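Uncharacterized protein (PDB 4MVE) is of unknown function but combines a GXWXG family region with a DUF4334 region in one small chain built around a curled antiparallel beta sheet. Local coordinates at residues 109-114 with 118-123; 66-69 with 75-78; 102-107 with 142-147; 80-83 with 87-90. All blocks are in the same frame, centred on the assembly; numbering follows the deposited sequence.

Contact 1 of 4, residues 109-114 with 118-123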
# COMPACT_ATOMS: atom_id res chain seq x y z
N ALA A 109 3.28 7.07 -8.75
CA ALA A 109 3.46 5.64 -8.93
C ALA A 109 2.27 4.90 -8.31
O ALA A 109 1.76 5.25 -7.23
CB ALA A 109 4.76 5.18 -8.28
N ALA A 110 1.80 3.91 -9.04
CA ALA A 110 0.67 3.11 -8.62
C ALA A 110 0.94 1.65 -8.91
O ALA A 110 1.50 1.35 -9.95
CB ALA A 110 -0.59 3.57 -9.35
N MSE A 111 0.58 0.73 -7.99
CA MSE A 111 0.70 -0.69 -8.32
C MSE A 111 -0.59 -1.17 -8.98
O MSE A 111 -1.67 -0.91 -8.46
CB MSE A 111 1.00 -1.52 -7.08
CG MSE A 111 1.56 -2.89 -7.41
SE MSE A 111 1.35 -4.03 -5.83
CE MSE A 111 -0.57 -4.20 -5.81
N ILE A 112 -0.51 -1.84 -10.12
CA ILE A 112 -1.72 -2.35 -10.79
C ILE A 112 -1.70 -3.88 -10.74
O ILE A 112 -0.74 -4.45 -11.22
CB ILE A 112 -1.79 -1.84 -12.26
CG1 ILE A 112 -1.70 -0.29 -12.33
CG2 ILE A 112 -3.03 -2.43 -13.03
CD1 ILE A 112 -1.82 0.36 -13.68
N TYR A 113 -2.74 -4.54 -10.23
CA TYR A 113 -2.75 -6.02 -10.26
C TYR A 113 -2.88 -6.47 -11.69
O TYR A 113 -3.60 -5.83 -12.49
CB TYR A 113 -3.90 -6.60 -9.42
CG TYR A 113 -3.64 -6.64 -7.93
CD1 TYR A 113 -3.69 -5.48 -7.16
CD2 TYR A 113 -3.36 -7.84 -7.28
CE1 TYR A 113 -3.49 -5.52 -5.77
CE2 TYR A 113 -3.15 -7.89 -5.90
CZ TYR A 113 -3.19 -6.72 -5.15
OH TYR A 113 -3.01 -6.82 -3.78
N ASP A 114 -2.20 -7.57 -12.03
CA ASP A 114 -2.29 -8.14 -13.37
C ASP A 114 -3.64 -8.75 -13.63
O ASP A 114 -4.10 -8.73 -14.78
CB ASP A 114 -1.23 -9.25 -13.56
CG ASP A 114 0.19 -8.74 -13.54
OD1 ASP A 114 0.38 -7.49 -13.54
OD2 ASP A 114 1.11 -9.58 -13.59
N ILE A 118 -7.67 -3.79 -9.41
CA ILE A 118 -7.21 -3.08 -8.22
C ILE A 118 -5.96 -2.28 -8.52
O ILE A 118 -4.98 -2.83 -9.05
CB ILE A 118 -6.92 -4.10 -7.05
CG1 ILE A 118 -8.16 -4.96 -6.71
CG2 ILE A 118 -6.41 -3.37 -5.80
CD1 ILE A 118 -7.88 -6.27 -5.95
N ILE A 119 -6.00 -0.98 -8.17
CA ILE A 119 -4.82 -0.11 -8.31
C ILE A 119 -4.50 0.50 -6.95
O ILE A 119 -5.42 1.02 -6.33
CB ILE A 119 -5.06 1.00 -9.37
CG1 ILE A 119 -5.31 0.42 -10.76
CG2 ILE A 119 -3.89 2.02 -9.38
CD1 ILE A 119 -6.03 1.47 -11.68
N ASP A 120 -3.22 0.48 -6.51
CA ASP A 120 -2.77 1.12 -5.26
C ASP A 120 -1.94 2.34 -5.61
O ASP A 120 -0.83 2.19 -6.12
CB ASP A 120 -1.96 0.17 -4.37
CG ASP A 120 -2.63 -1.17 -4.05
OD1 ASP A 120 -3.87 -1.20 -3.88
OD2 ASP A 120 -1.90 -2.16 -3.91
N HIS A 121 -2.48 3.54 -5.33
CA HIS A 121 -1.86 4.86 -5.61
C HIS A 121 -0.98 5.25 -4.44
O HIS A 121 -1.47 5.33 -3.31
CB HIS A 121 -2.94 5.92 -5.86
CG HIS A 121 -3.91 5.55 -6.94
ND1 HIS A 121 -3.77 6.04 -8.25
CD2 HIS A 121 -5.03 4.78 -6.88
CE1 HIS A 121 -4.80 5.56 -8.92
NE2 HIS A 121 -5.60 4.82 -8.13
N PHE A 122 0.33 5.39 -4.68
CA PHE A 122 1.29 5.67 -3.60
C PHE A 122 1.65 7.14 -3.46
O PHE A 122 1.92 7.82 -4.46
CB PHE A 122 2.57 4.86 -3.82
CG PHE A 122 2.34 3.38 -3.83
CD1 PHE A 122 1.80 2.73 -2.72
CD2 PHE A 122 2.62 2.63 -4.97
CE1 PHE A 122 1.56 1.35 -2.75
CE2 PHE A 122 2.37 1.26 -5.00
CZ PHE A 122 1.86 0.63 -3.88
N ARG A 123 1.72 7.63 -2.22
CA ARG A 123 2.20 8.98 -1.94
C ARG A 123 3.26 8.89 -0.87
O ARG A 123 3.17 8.04 -0.01
CB ARG A 123 1.05 9.92 -1.50
CG ARG A 123 -0.08 10.10 -2.49
CD ARG A 123 0.10 11.15 -3.56
NE ARG A 123 -1.08 11.14 -4.45
CZ ARG A 123 -2.16 11.89 -4.28
NH1 ARG A 123 -2.21 12.79 -3.29
NH2 ARG A 123 -3.20 11.77 -5.10
O HOH W 1 -2.79 -4.42 -2.34

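Contact 2 of 4, residues 66-69 with 75-78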
# COMPACT_ATOMS: atom_id res chain seq x y z
N GLY A 66 3.63 -7.88 3.39
CA GLY A 66 3.84 -6.68 2.59
C GLY A 66 3.93 -6.92 1.10
O GLY A 66 3.10 -7.65 0.52
N LYS A 67 4.92 -6.27 0.47
CA LYS A 67 5.09 -6.29 -1.01
C LYS A 67 6.54 -6.22 -1.42
O LYS A 67 7.36 -5.69 -0.66
CB LYS A 67 4.35 -5.09 -1.67
CG LYS A 67 2.88 -4.93 -1.29
CD LYS A 67 2.23 -3.71 -1.97
CE LYS A 67 0.79 -3.57 -1.61
NZ LYS A 67 -0.01 -4.67 -2.22
N ARG A 68 6.85 -6.78 -2.61
CA ARG A 68 8.20 -6.72 -3.21
C ARG A 68 8.09 -6.14 -4.62
O ARG A 68 7.39 -6.70 -5.45
CB ARG A 68 8.92 -8.08 -3.25
CG ARG A 68 10.42 -7.92 -3.70
CD ARG A 68 11.36 -9.06 -3.30
NE ARG A 68 11.07 -10.31 -4.02
CZ ARG A 68 11.87 -10.89 -4.91
NH1 ARG A 68 11.50 -12.00 -5.52
NH2 ARG A 68 13.04 -10.34 -5.22
N PHE A 69 8.71 -4.96 -4.86
CA PHE A 69 8.72 -4.35 -6.19
C PHE A 69 10.07 -4.71 -6.86
O PHE A 69 11.09 -4.14 -6.48
CB PHE A 69 8.48 -2.82 -6.08
CG PHE A 69 7.24 -2.45 -5.29
CD1 PHE A 69 6.03 -2.17 -5.94
CD2 PHE A 69 7.27 -2.37 -3.89
CE1 PHE A 69 4.88 -1.85 -5.21
CE2 PHE A 69 6.12 -2.06 -3.17
CZ PHE A 69 4.93 -1.82 -3.83
N VAL A 75 6.13 -7.10 -9.79
CA VAL A 75 5.80 -6.83 -8.40
C VAL A 75 5.12 -8.05 -7.74
O VAL A 75 4.19 -8.62 -8.31
CB VAL A 75 4.86 -5.58 -8.32
CG1 VAL A 75 4.48 -5.24 -6.88
CG2 VAL A 75 5.50 -4.36 -9.00
N GLU A 76 5.53 -8.37 -6.51
CA GLU A 76 4.85 -9.39 -5.71
C GLU A 76 3.94 -8.63 -4.77
O GLU A 76 4.42 -7.98 -3.85
CB GLU A 76 5.83 -10.33 -5.00
CG GLU A 76 6.78 -11.04 -5.98
CD GLU A 76 7.97 -11.71 -5.33
OE1 GLU A 76 8.40 -11.23 -4.25
OE2 GLU A 76 8.51 -12.67 -5.92
N PRO A 77 2.61 -8.59 -5.03
CA PRO A 77 1.73 -7.76 -4.20
C PRO A 77 1.38 -8.33 -2.83
O PRO A 77 0.98 -7.56 -1.94
CB PRO A 77 0.46 -7.62 -5.05
CG PRO A 77 0.44 -8.85 -5.89
CD PRO A 77 1.87 -9.26 -6.13
N LEU A 78 1.47 -9.65 -2.66
CA LEU A 78 1.02 -10.28 -1.41
C LEU A 78 2.02 -11.20 -0.79
O LEU A 78 1.85 -12.42 -0.80
CB LEU A 78 -0.29 -11.06 -1.65
CG LEU A 78 -1.46 -10.24 -2.23
CD1 LEU A 78 -2.53 -11.16 -2.74
CD2 LEU A 78 -2.04 -9.28 -1.15

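Contact 3 of 4, residues 102-107 with 142-147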
# COMPACT_ATOMS: atom_id res chain seq x y z
N ALA A 102 -3.14 8.73 -12.39
CA ALA A 102 -3.72 9.87 -11.66
C ALA A 102 -4.78 9.41 -10.66
O ALA A 102 -5.55 8.49 -10.94
CB ALA A 102 -4.35 10.87 -12.62
N LEU A 103 -4.84 10.11 -9.53
CA LEU A 103 -5.87 9.96 -8.52
C LEU A 103 -6.12 11.33 -7.97
O LEU A 103 -5.21 11.92 -7.39
CB LEU A 103 -5.52 8.95 -7.42
CG LEU A 103 -6.56 8.92 -6.24
CD1 LEU A 103 -7.84 8.17 -6.64
CD2 LEU A 103 -5.96 8.33 -4.99
N ARG A 104 -7.35 11.86 -8.19
CA ARG A 104 -7.77 13.20 -7.74
C ARG A 104 -6.87 14.29 -8.31
O ARG A 104 -6.45 15.20 -7.59
CB ARG A 104 -7.78 13.27 -6.21
CG ARG A 104 -8.69 12.26 -5.60
CD ARG A 104 -8.49 12.18 -4.12
NE ARG A 104 -9.34 11.11 -3.65
CZ ARG A 104 -9.06 10.28 -2.66
NH1 ARG A 104 -7.96 10.47 -1.92
NH2 ARG A 104 -9.88 9.29 -2.37
N GLY A 105 -6.52 14.15 -9.58
CA GLY A 105 -5.65 15.09 -10.27
C GLY A 105 -4.17 14.96 -10.00
O GLY A 105 -3.39 15.75 -10.53
N THR A 106 -3.75 14.00 -9.14
CA THR A 106 -2.33 13.84 -8.86
C THR A 106 -1.88 12.53 -9.44
O THR A 106 -2.45 11.48 -9.14
CB THR A 106 -2.01 13.95 -7.38
OG1 THR A 106 -2.39 15.25 -6.92
CG2 THR A 106 -0.52 13.70 -7.07
N VAL A 107 -0.85 12.61 -10.28
CA VAL A 107 -0.19 11.49 -10.94
C VAL A 107 0.97 11.04 -10.05
O VAL A 107 1.80 11.83 -9.69
CB VAL A 107 0.30 11.92 -12.37
CG1 VAL A 107 1.23 10.87 -12.98
CG2 VAL A 107 -0.89 12.22 -13.30
N ILE A 142 -12.35 4.65 -1.66
CA ILE A 142 -10.92 4.36 -1.69
C ILE A 142 -10.52 3.88 -0.27
O ILE A 142 -10.94 4.51 0.69
CB ILE A 142 -10.14 5.66 -2.09
CG1 ILE A 142 -10.50 6.18 -3.53
CG2 ILE A 142 -8.61 5.53 -1.83
CD1 ILE A 142 -10.25 5.26 -4.72
N LEU A 143 -9.74 2.80 -0.12
CA LEU A 143 -9.31 2.36 1.21
C LEU A 143 -7.76 2.54 1.34
O LEU A 143 -7.03 2.48 0.36
CB LEU A 143 -9.80 0.92 1.52
CG LEU A 143 -11.36 0.72 1.39
CD1 LEU A 143 -11.73 -0.76 1.36
CD2 LEU A 143 -12.14 1.44 2.52
N TYR A 144 -7.28 2.79 2.54
CA TYR A 144 -5.89 3.13 2.74
C TYR A 144 -5.10 2.09 3.50
O TYR A 144 -5.61 1.50 4.44
CB TYR A 144 -5.79 4.50 3.47
CG TYR A 144 -6.42 5.61 2.66
CD1 TYR A 144 -5.71 6.26 1.66
CD2 TYR A 144 -7.75 5.96 2.86
CE1 TYR A 144 -6.31 7.26 0.89
CE2 TYR A 144 -8.37 6.92 2.06
CZ TYR A 144 -7.65 7.57 1.08
OH TYR A 144 -8.28 8.50 0.28
N PHE A 145 -3.84 1.94 3.13
CA PHE A 145 -2.91 1.06 3.82
C PHE A 145 -1.53 1.75 3.86
O PHE A 145 -1.34 2.80 3.24
CB PHE A 145 -2.87 -0.35 3.18
CG PHE A 145 -2.30 -0.37 1.78
CD1 PHE A 145 -3.12 -0.19 0.66
CD2 PHE A 145 -0.93 -0.58 1.58
CE1 PHE A 145 -2.59 -0.20 -0.63
CE2 PHE A 145 -0.39 -0.57 0.29
CZ PHE A 145 -1.23 -0.40 -0.81
N HIS A 146 -0.55 1.17 4.58
CA HIS A 146 0.76 1.83 4.60
C HIS A 146 1.87 0.83 4.32
O HIS A 146 1.64 -0.35 4.43
CB HIS A 146 0.99 2.60 5.91
CG HIS A 146 0.69 1.85 7.18
ND1 HIS A 146 1.58 0.92 7.70
CD2 HIS A 146 -0.39 1.93 7.99
CE1 HIS A 146 1.02 0.48 8.81
NE2 HIS A 146 -0.15 1.06 9.03
N LEU A 147 3.03 1.33 3.85
CA LEU A 147 4.23 0.53 3.59
C LEU A 147 5.43 1.22 4.18
O LEU A 147 5.59 2.43 4.02
CB LEU A 147 4.45 0.28 2.08
CG LEU A 147 3.35 -0.43 1.27
CD1 LEU A 147 3.62 -0.31 -0.25
CD2 LEU A 147 3.13 -1.91 1.73

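Contact 4 of 4, residues 80-83 with 87-90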
# COMPACT_ATOMS: atom_id res chain seq x y z
N CYS A 80 3.40 -12.93 2.36
CA CYS A 80 2.72 -13.39 3.56
C CYS A 80 3.68 -14.14 4.40
O CYS A 80 4.72 -14.59 3.91
CB CYS A 80 1.49 -14.24 3.23
SG CYS A 80 0.22 -13.37 2.27
N ARG A 81 3.33 -14.30 5.66
CA ARG A 81 4.13 -15.06 6.59
C ARG A 81 3.52 -16.43 6.75
O ARG A 81 2.32 -16.55 7.07
CB ARG A 81 4.26 -14.32 7.92
CG ARG A 81 5.54 -14.69 8.64
CD ARG A 81 5.68 -13.94 9.93
NE ARG A 81 6.08 -12.54 9.75
CZ ARG A 81 7.34 -12.12 9.64
NH1 ARG A 81 8.34 -13.00 9.60
NH2 ARG A 81 7.61 -10.83 9.55
N SER A 82 4.32 -17.46 6.47
CA SER A 82 3.90 -18.86 6.61
C SER A 82 4.06 -19.27 8.11
O SER A 82 4.72 -18.53 8.85
CB SER A 82 4.71 -19.75 5.67
OG SER A 82 6.09 -19.66 5.95
N PRO A 83 3.48 -20.40 8.59
CA PRO A 83 3.61 -20.74 10.03
C PRO A 83 5.05 -20.80 10.57
O PRO A 83 5.27 -20.43 11.74
CB PRO A 83 2.93 -22.11 10.15
CG PRO A 83 2.77 -22.61 8.74
CD PRO A 83 2.62 -21.39 7.90
N ILE A 87 9.05 -15.62 4.87
CA ILE A 87 8.15 -14.80 4.08
C ILE A 87 8.11 -15.34 2.63
O ILE A 87 9.16 -15.59 2.03
CB ILE A 87 8.53 -13.30 4.19
CG1 ILE A 87 8.15 -12.79 5.61
CG2 ILE A 87 7.81 -12.48 3.10
CD1 ILE A 87 8.89 -11.59 6.13
N TYR A 88 6.88 -15.56 2.11
CA TYR A 88 6.66 -16.11 0.77
C TYR A 88 5.66 -15.26 -0.00
O TYR A 88 4.78 -14.58 0.56
CB TYR A 88 6.19 -17.58 0.84
CG TYR A 88 4.74 -17.74 1.22
CD1 TYR A 88 4.32 -17.59 2.53
CD2 TYR A 88 3.76 -17.95 0.24
CE1 TYR A 88 2.98 -17.69 2.88
CE2 TYR A 88 2.42 -18.02 0.57
CZ TYR A 88 2.03 -17.89 1.89
OH TYR A 88 0.71 -18.00 2.23
N SER A 89 5.79 -15.33 -1.31
CA SER A 89 4.93 -14.62 -2.22
C SER A 89 3.69 -15.43 -2.57
O SER A 89 3.80 -16.47 -3.23
CB SER A 89 5.71 -14.28 -3.48
OG SER A 89 4.81 -13.67 -4.39
N TYR A 90 2.50 -14.97 -2.10
CA TYR A 90 1.20 -15.59 -2.41
C TYR A 90 0.83 -15.17 -3.82
O TYR A 90 0.76 -13.97 -4.10
CB TYR A 90 0.13 -15.18 -1.39
CG TYR A 90 -1.17 -15.93 -1.59
CD1 TYR A 90 -1.22 -17.33 -1.52
CD2 TYR A 90 -2.36 -15.25 -1.82
CE1 TYR A 90 -2.40 -18.02 -1.77
CE2 TYR A 90 -3.56 -15.94 -2.02
CZ TYR A 90 -3.58 -17.32 -1.99
OH TYR A 90 -4.77 -17.98 -2.17

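Contact 1 of 4, residues 109-114 with 118-123
Four backbone hydrogen bonds join Ala109, selenomethionine Met111 and Tyr113 to Phe122, Asp120 and Ile118 of the antiparallel neighbour. Met111 and Asp120 form the doubly bonded pair: Met111 N to Asp120 O at 2.8 Å, and Asp120 N back to Met111 O. Next to them, Ala110 with His121 and Ile112 with Ile119 are non-hydrogen-bonded pairs.

The apolar contacts fall on two faces. On the face of Ala110 and Ile119, the Ala110 CB methyl meets Ile119 CG2 at 3.6 Å, and CG2 also sits over one face of the His121 imidazole, offset toward the rim. On the other face, Phe122 reaches back with its CE2 corner 3.7 Å from Met111 CB. Tyr113 crosses Ile118, with Tyr113 CD1 3.5 Å from Ile118 CB and Ile118 CD1 over one face of the phenol ring.

Polar side chains divide between the same faces. Asp120 has CG anti to its carbonyl carbon (chi1 -53°), which stands the carboxylate alongside Met111; OD2 of Asp120 lies only 3.1 Å from CE of Met111. One water bridges OD2 of Asp120, to which it donates, and OH of Tyr113, at 2.9 and 2.8 Å. A weak, long ion pair runs from the same OD2 to Lys67. His121 gives its NE2 to Asp135, whereas its buried ND1 finds no partner in the model.

Taken together, this is an antiparallel beta hairpin, 106-113 with 118-124, set inside a curled sheet with neighbouring strands 96-103 and 129-136 continuing it on either side.

Contact 2 of 4, residues 66-69 with 75-78
Val75 starts the contact by laying its two methyls beside Phe69, the non-hydrogen-bonded partner across the strands. CG1 is anti to the backbone N of Val75 (chi1 180°) and comes within 3.6 Å of Phe69 CD1, with CG2 slightly farther from the same ring atom. Beyond this pair, Trp44 meets the Phe69 ring nearly at right angles, and selenomethionine Met111 packs on Val75.

Glu76 comes next and is bound through both backbone and side chain. Its N reaches Arg68 O at 2.7 Å, and its O takes the N-H of Arg68 at 3.0 Å, closing an antiparallel hydrogen-bonded pair. On the outer face the two side chains run side by side in the same direction. Arg68, bent at chi3 (69°), grips the carboxylate side-on: NE holds OE1 of Glu76 at 2.8 Å and NH1 holds OE2 at 3.1 Å. The two flat groups are turned 64° apart, so both nitrogens meet their oxygens from above the carboxylate plane, and the bidentate salt bridge is far from coplanar.

Pro77 has no N-H to give, but its carbonyl is used from the side. Lys67 lies extended until a bend at chi4 and brings NZ to Pro77 O at 3.1 Å, in the carbonyl plane and on a lone pair. Leu78 points its CB away, and its backbone passes Gly66 O with CA at 3.9 Å.

The chemistry implies a two-sided hairpin: the ion pair of Arg68 and Glu76 lies toward the exposed side, while the buried Lys67 ammonium is held by the Pro77 carbonyl.

Contact 3 of 4, residues 102-107 with 142-147
Arg104 and Tyr144 approach from opposite directions and meet at the phenol oxygen: NH1 of Arg104 donates to OH of Tyr144 at 3.0 Å, with an angle of 153° at the hydrogen. The oxygen lies at the guanidinium edge, in its plane, while the ring and guanidinium planes are turned 47° apart. The Arg104 side chain slides past Ile142 in the opposite direction, NH2 3.4 Å from CG1 of Ile142. Glu26 joins this cluster, forming a salt bridge with the same NH2 of Arg104 and a hydrogen bond with Tyr144 OH; Asp30 pairs with NH1.

Arg104 sits in the type I' turn from Leu103 to Thr106, which closes the hairpin of strands 96-103 and 106-113; Leu103 N to Thr106 O, at 2.8 Å, is one of its two backbone bonds. From there the chain of Arg104 runs extended from CG to NE toward strand 143-149.

The rest of the contact is much looser. Leu103 CD1 just touches Ile142 CD1, at 4.2 Å, and the nearest CA atoms, those of Leu103 and Ile142, stay 10.2 Å apart. The turn stands at the surface with Arg104 exposed, whereas Tyr144 is buried, its ring meeting Tyr29 of helix 22-29.

Contact 4 of 4, residues 80-83 with 87-90
Cys80 and Tyr88 form the hydrogen-bonded pair of a short antiparallel beta hairpin, strand 74-81 with 87-89, at the edge of the fold. Cys80 N reaches Tyr88 O at 2.8 Å, and Tyr88 N returns to Cys80 O at 3.0 Å.

The Tyr88 side chain then folds back over its partner strand. Its CG stands between the backbone N and the carbonyl carbon (chi1 77°), and this brings CE1 to 3.8 Å from Cys80 CB and CD1 to 3.8 Å from Ser82 CB. The backbone N of Ser82 lies in plane at the ring's edge. Cys80 SG makes a looser, oblique sulfur-aromatic contact with the same ring and also touches Tyr90 CB at 4.1 Å.

On the opposite face Ile87 meets Arg81, its non-hydrogen-bonded partner. Arg81 bends at chi3 (-76°), and Ile87 lies against one face of the guanidinium, its CD1 3.7 Å from Arg81 NH2.

Farther out, Met62 packs on Cys80, Tyr88 and Tyr90, and Tyr65 on Arg81 and Ile87. Polar groups of the connecting turn bind two of these side chains: NH1 of Arg81 donates to Gly85 O, and Ser82 OG is hydrogen-bonded to both Asp84 OD1 and Ser86 OG.

Contacts 1 and 2 are the buried hairpins; contact 3 is partly buried, and contact 4 lies at the surface, about 26 Å from contact 3 between centres. All four reach the same curled sheet. Contacts 2 and 4 share strand 74-81, and contacts 1 and 3 share strand 106-113, with contact 1 nested along the chain inside the loop that contact 3 closes. Contacts 1 and 2 touch directly, Met111 CE lying 3.7 Å from Pro77 CB. Chemistry follows place: contact 1 mixes apolar packing with a water bridge, contact 2 adds an outer salt bridge, contact 4 relies on backbone bonds and a folded-back tyrosine, and contact 3 joins distant segments through side chains alone.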